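Long-range contact in DNA ligase (Aquifex aeolicus, PDB 3QWU), which probably joins nucleic-acid ends in an ATP-dependent reaction, and binds adenosine and calcium: residues Phe49-Tyr54 / Met160-Gln165. Residues are numbered along the deposited sequence; the frame is centred on the assembly and turned at random.
With ADN (adenosine), chain C.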
# COMPACT_ATOMS: atom_id res chain seq x y z
N PHE A 49 -34.88 -20.93 -6.57
CA PHE A 49 -34.62 -20.10 -5.40
C PHE A 49 -33.38 -19.22 -5.51
O PHE A 49 -32.52 -19.46 -6.35
CB PHE A 49 -34.48 -20.94 -4.14
CG PHE A 49 -33.56 -22.10 -4.28
CD1 PHE A 49 -34.07 -23.37 -4.60
CD2 PHE A 49 -32.19 -21.93 -4.10
CE1 PHE A 49 -33.22 -24.45 -4.74
CE2 PHE A 49 -31.31 -23.01 -4.23
CZ PHE A 49 -31.81 -24.27 -4.54
N ILE A 50 -33.34 -18.19 -4.66
CA ILE A 50 -32.16 -17.37 -4.49
C ILE A 50 -31.38 -17.73 -3.18
O ILE A 50 -31.97 -17.99 -2.12
CB ILE A 50 -32.50 -15.88 -4.54
CG1 ILE A 50 -33.12 -15.54 -5.90
CG2 ILE A 50 -31.20 -15.05 -4.26
CD1 ILE A 50 -33.86 -14.21 -5.94
N ILE A 51 -30.06 -17.80 -3.32
CA ILE A 51 -29.20 -17.99 -2.18
C ILE A 51 -28.54 -16.66 -2.05
O ILE A 51 -27.73 -16.27 -2.90
CB ILE A 51 -28.15 -19.11 -2.37
CG1 ILE A 51 -28.81 -20.41 -2.87
CG2 ILE A 51 -27.43 -19.34 -1.04
CD1 ILE A 51 -29.58 -21.18 -1.79
N TRP A 52 -28.93 -15.92 -1.02
CA TRP A 52 -28.38 -14.58 -0.83
C TRP A 52 -26.93 -14.72 -0.41
O TRP A 52 -26.56 -15.71 0.22
CB TRP A 52 -29.21 -13.75 0.16
CG TRP A 52 -30.46 -13.22 -0.48
CD1 TRP A 52 -31.67 -13.88 -0.62
CD2 TRP A 52 -30.65 -11.94 -1.09
NE1 TRP A 52 -32.58 -13.08 -1.26
CE2 TRP A 52 -31.97 -11.89 -1.57
CE3 TRP A 52 -29.83 -10.84 -1.27
CZ2 TRP A 52 -32.48 -10.76 -2.21
CZ3 TRP A 52 -30.34 -9.72 -1.91
CH2 TRP A 52 -31.64 -9.69 -2.37
N GLY A 53 -26.14 -13.76 -0.88
CA GLY A 53 -24.74 -13.61 -0.54
C GLY A 53 -24.55 -13.36 0.95
O GLY A 53 -25.45 -12.85 1.58
N TYR A 54 -23.41 -13.78 1.50
CA TYR A 54 -23.13 -13.54 2.92
C TYR A 54 -22.73 -12.10 2.99
O TYR A 54 -21.92 -11.68 2.20
CB TYR A 54 -22.01 -14.43 3.48
CG TYR A 54 -22.02 -14.44 4.97
CD1 TYR A 54 -21.15 -13.65 5.70
CD2 TYR A 54 -22.88 -15.23 5.65
CE1 TYR A 54 -21.15 -13.65 7.09
CE2 TYR A 54 -22.88 -15.26 7.04
CZ TYR A 54 -22.03 -14.45 7.75
OH TYR A 54 -22.04 -14.50 9.09
N MET A 160 -28.96 -19.07 7.05
CA MET A 160 -29.77 -18.19 6.29
C MET A 160 -30.87 -19.05 5.78
O MET A 160 -30.91 -20.23 6.11
CB MET A 160 -28.94 -17.57 5.18
CG MET A 160 -27.94 -16.56 5.73
SD MET A 160 -26.87 -15.78 4.51
CE MET A 160 -27.99 -14.68 3.61
N LYS A 161 -31.76 -18.47 4.99
CA LYS A 161 -32.87 -19.18 4.40
C LYS A 161 -32.95 -18.85 2.91
O LYS A 161 -32.74 -17.74 2.52
CB LYS A 161 -34.19 -18.72 5.09
CG LYS A 161 -34.64 -19.60 6.28
CD LYS A 161 -35.92 -19.10 7.04
CE LYS A 161 -36.73 -20.30 7.61
NZ LYS A 161 -37.50 -20.02 8.89
N LYS A 162 -33.31 -19.82 2.09
CA LYS A 162 -33.53 -19.55 0.68
C LYS A 162 -34.48 -18.36 0.46
O LYS A 162 -35.52 -18.23 1.15
CB LYS A 162 -34.15 -20.78 -0.04
CG LYS A 162 -33.13 -21.84 -0.49
CD LYS A 162 -33.81 -23.18 -0.78
CE LYS A 162 -32.79 -24.32 -0.99
NZ LYS A 162 -33.45 -25.65 -0.92
N ASN A 163 -34.15 -17.52 -0.51
CA ASN A 163 -35.01 -16.39 -0.88
C ASN A 163 -35.09 -15.27 0.18
O ASN A 163 -36.01 -14.47 0.13
CB ASN A 163 -36.44 -16.86 -1.20
CG ASN A 163 -36.48 -17.93 -2.27
OD1 ASN A 163 -35.91 -17.76 -3.32
ND2 ASN A 163 -37.19 -19.04 -2.01
N GLU A 164 -34.16 -15.23 1.15
CA GLU A 164 -34.26 -14.29 2.29
C GLU A 164 -32.90 -13.81 2.66
O GLU A 164 -31.93 -14.54 2.46
CB GLU A 164 -34.83 -14.92 3.57
CG GLU A 164 -35.92 -15.94 3.41
CD GLU A 164 -37.23 -15.47 3.90
OE1 GLU A 164 -37.77 -14.50 3.31
OE2 GLU A 164 -37.75 -16.12 4.84
N GLN A 165 -32.85 -12.64 3.28
CA GLN A 165 -31.58 -11.96 3.49
C GLN A 165 -31.03 -12.05 4.89
O GLN A 165 -29.85 -11.85 5.09
CB GLN A 165 -31.72 -10.48 3.14
CG GLN A 165 -31.38 -10.18 1.72
CD GLN A 165 -31.10 -8.74 1.56
OE1 GLN A 165 -29.98 -8.29 1.83
NE2 GLN A 165 -32.12 -7.97 1.18
O5' ADN C . -16.42 -11.31 6.96
C5' ADN C . -16.07 -12.13 8.07
C4' ADN C . -15.77 -13.55 7.59
O4' ADN C . -15.22 -14.37 8.66
C3' ADN C . -17.04 -14.24 7.13
O3' ADN C . -17.36 -14.06 5.75
C2' ADN C . -16.81 -15.71 7.48
O2' ADN C . -16.42 -16.45 6.34
C1' ADN C . -15.68 -15.73 8.52
N9 ADN C . -16.10 -16.21 9.84
C8 ADN C . -15.34 -17.02 10.62
N7 ADN C . -15.94 -17.31 11.80
C5 ADN C . -17.12 -16.63 11.77
C6 ADN C . -18.22 -16.46 12.72
N6 ADN C . -18.14 -17.12 13.91
N1 ADN C . -19.30 -15.71 12.34
C2 ADN C . -19.32 -15.07 11.14
N3 ADN C . -18.31 -15.15 10.23
C4 ADN C . -17.22 -15.92 10.49
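The indole of W52 is held on both faces. Q165 CG sits on one, 3.5 Å from the centroid of the W52 six-membered ring, a CH-pi contact offset toward the rim. The Q165 amide continues nearly parallel over this ring, the planes 14° apart. I50 CG2 lies on the opposite face, and N163 C meets the edge near W52 NE1. Replacing W52 with alanine would probably strip the Q165 chain of its support and open a gap beside the 161-164 turn.

The F49 ring takes K162 on one face and I51 CG1 at its edge. The K162 chain, extended beyond CG, lays its methylenes across it. K162 CE stands over the centre, 3.6 Å from the F49 centroid, and K162 NZ makes a cation-pi contact 4.3 Å from the same centroid. NZ is also hydrogen-bonded to P125 O and K90 O.

Two nearly straight hydrogen bonds join N163 to I50. N163 N donates to I50 O at 2.8 Å. I50 N donates to N163 OD1 at 2.9 Å, from above the plane of that side-chain carbonyl. N163 CG lies anti to its own carbonyl carbon (chi1 -55°), which brings OD1 to I50 N.

The bent end of M160 brings CE to 3.8 Å from W52 CB. Its sulfur makes an oblique Met-aromatic contact with Y54. Y54 OH is hydrogen-bonded to D158 OD2 and lies 3.5 Å from adenosine C2. The type II turn K161-E164 thus links strand 153-161 to strand 50-51, the outermost strand of another sheet, with Y54 lining the adenosine pocket, consistent with an RNA-ligase-family adenylation domain.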